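Long-range contact in L-isoleucine-4-hydroxylase (Bacillus thuringiensis, PDB 6LNH), which hydroxylates L-isoleucine to (4S)-4-hydroxy-L-isoleucine, using iron(II), 2-oxoglutarate and dioxygen, and also oxidises several related aliphatic and sulfur-containing amino acids: residues L181-D192 and F205-E213. Numbering follows the deposited sequence.
Sequences LMNLSNTAIGGD and FISLKEPLE. With HG (mercury (II) ion), chain G.
Both segments pass from one sheet of the double-stranded beta-helix to the other: L181, in strand 176-184 of the larger sheet, pairs with L212 and E213, while D192 meets F205 in the smaller one. At the first end the backbones are tied twice. L181 N donates to E213 O at 3.0 Å, nearly straight (163°), and L212 N donates to L181 O at 2.7 Å. These bonds lie at the type II turn E210-E213, which leads into strand 214-218.

The side chain of L181 carries most of the burial. With CG anti to the backbone N (chi1 -179°), L181 CD2 reaches into the curve of 208-210, 3.2 Å from K209 O and 3.7 Å from L208 CB; the carbonyl oxygens of L208 and E210 also border this methyl. That curve is braced from within, for E213 OE1 accepts the amide of K209 and, weakly, that of E210. Beside it, P211 CB rests 3.6 Å from M182 O, and M182 SD touches L212 CD2 at 4.1 Å. M182 and N183 form a classic beta bulge opposite D239.

At the other end D192 meets the F205 ring obliquely through CB, CG and carboxylate, D192 OD2 lying 3.4 Å from F205 CZ, with the two planes 42° apart; I189 of a second subunit packs on both residues. E210 OE1, together with C232 of a third subunit, binds a mercury ion that is not a cofactor of the enzyme.

The side chain of L208 lies about 11 Å from the bound iron. Strands alternating between two facing sheets in this way are characteristic of the cupin-type jelly roll of 2-oxoglutarate-dependent dioxygenases.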
# COMPACT_ATOMS: atom_id res chain seq x y z
N LEU C 181 17.37 -6.58 -1.00
CA LEU C 181 16.02 -7.13 -0.94
C LEU C 181 15.79 -8.09 -2.10
O LEU C 181 16.03 -7.74 -3.26
CB LEU C 181 14.99 -6.01 -0.96
CG LEU C 181 13.52 -6.42 -0.89
CD1 LEU C 181 13.23 -7.18 0.40
CD2 LEU C 181 12.62 -5.21 -1.02
N MET C 182 15.33 -9.30 -1.79
CA MET C 182 15.01 -10.28 -2.82
C MET C 182 13.51 -10.42 -3.07
O MET C 182 13.10 -10.59 -4.22
CB MET C 182 15.59 -11.64 -2.44
CG MET C 182 17.10 -11.65 -2.33
SD MET C 182 17.92 -11.22 -3.88
CE MET C 182 17.50 -12.66 -4.87
N ASN C 183 12.69 -10.33 -2.03
CA ASN C 183 11.25 -10.51 -2.17
C ASN C 183 10.57 -10.09 -0.88
O ASN C 183 11.15 -10.18 0.21
CB ASN C 183 10.88 -11.96 -2.51
CG ASN C 183 9.53 -12.06 -3.21
OD1 ASN C 183 8.84 -11.05 -3.39
ND2 ASN C 183 9.16 -13.27 -3.62
N LEU C 184 9.33 -9.63 -1.02
CA LEU C 184 8.53 -9.18 0.10
C LEU C 184 7.07 -9.47 -0.22
O LEU C 184 6.55 -8.96 -1.21
CB LEU C 184 8.75 -7.68 0.35
CG LEU C 184 8.01 -6.92 1.45
CD1 LEU C 184 8.46 -7.37 2.82
CD2 LEU C 184 8.25 -5.42 1.27
N SER C 185 6.43 -10.31 0.59
CA SER C 185 5.02 -10.60 0.39
C SER C 185 4.20 -9.32 0.53
O SER C 185 4.56 -8.40 1.28
CB SER C 185 4.54 -11.66 1.38
OG SER C 185 4.56 -11.17 2.71
N ASN C 186 3.08 -9.26 -0.19
CA ASN C 186 2.23 -8.07 -0.15
C ASN C 186 1.51 -7.91 1.17
O ASN C 186 1.04 -6.81 1.48
CB ASN C 186 1.20 -8.12 -1.28
CG ASN C 186 0.10 -9.13 -1.02
OD1 ASN C 186 0.35 -10.22 -0.51
ND2 ASN C 186 -1.13 -8.77 -1.36
N THR C 187 1.42 -8.97 1.97
CA THR C 187 0.77 -8.91 3.27
C THR C 187 1.71 -8.45 4.38
O THR C 187 1.26 -8.30 5.52
CB THR C 187 0.18 -10.28 3.62
OG1 THR C 187 1.22 -11.26 3.59
CG2 THR C 187 -0.90 -10.66 2.61
N ALA C 188 2.98 -8.24 4.08
CA ALA C 188 3.96 -7.88 5.09
C ALA C 188 3.91 -6.39 5.40
O ALA C 188 3.68 -5.55 4.52
CB ALA C 188 5.37 -8.28 4.64
N ILE C 189 4.13 -6.06 6.67
CA ILE C 189 4.26 -4.69 7.14
C ILE C 189 5.54 -4.58 7.96
O ILE C 189 5.96 -5.54 8.61
CB ILE C 189 3.03 -4.25 7.98
CG1 ILE C 189 1.74 -4.77 7.35
CG2 ILE C 189 2.99 -2.74 8.11
CD1 ILE C 189 0.48 -4.13 7.90
N GLY C 190 6.16 -3.41 7.92
CA GLY C 190 7.40 -3.21 8.62
C GLY C 190 8.60 -3.61 7.79
O GLY C 190 8.57 -3.63 6.55
N GLY C 191 9.69 -3.93 8.49
CA GLY C 191 10.94 -4.23 7.81
C GLY C 191 11.61 -3.02 7.20
O GLY C 191 12.34 -3.16 6.21
N ASP C 192 11.38 -1.84 7.76
CA ASP C 192 12.03 -0.63 7.30
C ASP C 192 13.41 -0.49 7.93
O ASP C 192 13.64 -0.93 9.06
CB ASP C 192 11.19 0.60 7.64
CG ASP C 192 9.71 0.39 7.39
OD1 ASP C 192 9.34 -0.07 6.28
OD2 ASP C 192 8.90 0.68 8.30
N PHE C 205 15.39 7.30 6.99
CA PHE C 205 14.40 6.21 6.94
C PHE C 205 14.39 5.64 5.52
O PHE C 205 14.06 6.38 4.58
CB PHE C 205 13.01 6.73 7.34
CG PHE C 205 11.92 5.69 7.35
CD1 PHE C 205 11.43 5.17 6.17
CD2 PHE C 205 11.38 5.24 8.54
CE1 PHE C 205 10.42 4.22 6.18
CE2 PHE C 205 10.37 4.29 8.56
CZ PHE C 205 9.89 3.78 7.37
N ILE C 206 14.76 4.37 5.37
CA ILE C 206 14.81 3.74 4.02
C ILE C 206 13.89 2.52 4.00
O ILE C 206 14.03 1.65 4.88
CB ILE C 206 16.26 3.36 3.65
CG1 ILE C 206 17.19 4.58 3.69
CG2 ILE C 206 16.31 2.66 2.30
CD1 ILE C 206 18.51 4.32 4.37
N SER C 207 12.97 2.47 3.03
CA SER C 207 12.04 1.33 2.90
C SER C 207 12.33 0.59 1.59
O SER C 207 12.03 1.14 0.53
CB SER C 207 10.61 1.79 2.96
OG SER C 207 9.73 0.68 2.85
N LEU C 208 12.93 -0.60 1.68
CA LEU C 208 13.21 -1.39 0.45
C LEU C 208 11.88 -1.99 -0.01
O LEU C 208 11.29 -2.78 0.75
CB LEU C 208 14.24 -2.47 0.78
CG LEU C 208 15.56 -1.96 1.35
CD1 LEU C 208 16.62 -3.04 1.35
CD2 LEU C 208 16.04 -0.73 0.59
N LYS C 209 11.41 -1.59 -1.20
CA LYS C 209 10.10 -2.07 -1.71
C LYS C 209 10.28 -3.07 -2.85
O LYS C 209 9.98 -4.25 -2.63
CB LYS C 209 9.23 -0.88 -2.15
CG LYS C 209 7.75 -1.18 -2.28
CD LYS C 209 7.08 -0.41 -3.41
CE LYS C 209 5.85 -1.10 -3.95
NZ LYS C 209 4.83 -0.13 -4.39
N GLU C 210 10.74 -2.63 -4.03
CA GLU C 210 10.88 -3.60 -5.14
C GLU C 210 12.15 -4.44 -4.99
O GLU C 210 13.12 -3.95 -4.40
CB GLU C 210 10.86 -2.89 -6.49
CG GLU C 210 11.73 -1.64 -6.52
CD GLU C 210 11.35 -0.65 -7.61
OE1 GLU C 210 10.42 0.13 -7.39
OE2 GLU C 210 11.99 -0.68 -8.67
N PRO C 211 12.17 -5.67 -5.55
CA PRO C 211 13.35 -6.54 -5.51
C PRO C 211 14.63 -5.91 -6.09
O PRO C 211 14.54 -5.10 -7.00
CB PRO C 211 12.93 -7.75 -6.35
CG PRO C 211 11.43 -7.78 -6.20
CD PRO C 211 11.04 -6.31 -6.22
N LEU C 212 15.76 -6.35 -5.53
CA LEU C 212 17.15 -5.91 -5.84
C LEU C 212 17.39 -4.48 -5.35
O LEU C 212 18.43 -3.91 -5.71
CB LEU C 212 17.55 -6.13 -7.31
CG LEU C 212 17.31 -7.54 -7.83
CD1 LEU C 212 17.72 -7.65 -9.29
CD2 LEU C 212 18.05 -8.56 -6.98
N GLU C 213 16.47 -3.93 -4.54
CA GLU C 213 16.76 -2.61 -3.93
C GLU C 213 17.89 -2.88 -2.93
O GLU C 213 17.83 -3.91 -2.23
CB GLU C 213 15.51 -1.96 -3.34
CG GLU C 213 14.77 -1.10 -4.35
CD GLU C 213 13.70 -0.19 -3.77
OE1 GLU C 213 12.75 -0.71 -3.17
OE2 GLU C 213 13.83 1.04 -3.94
HG HG G . 8.01 1.21 -7.12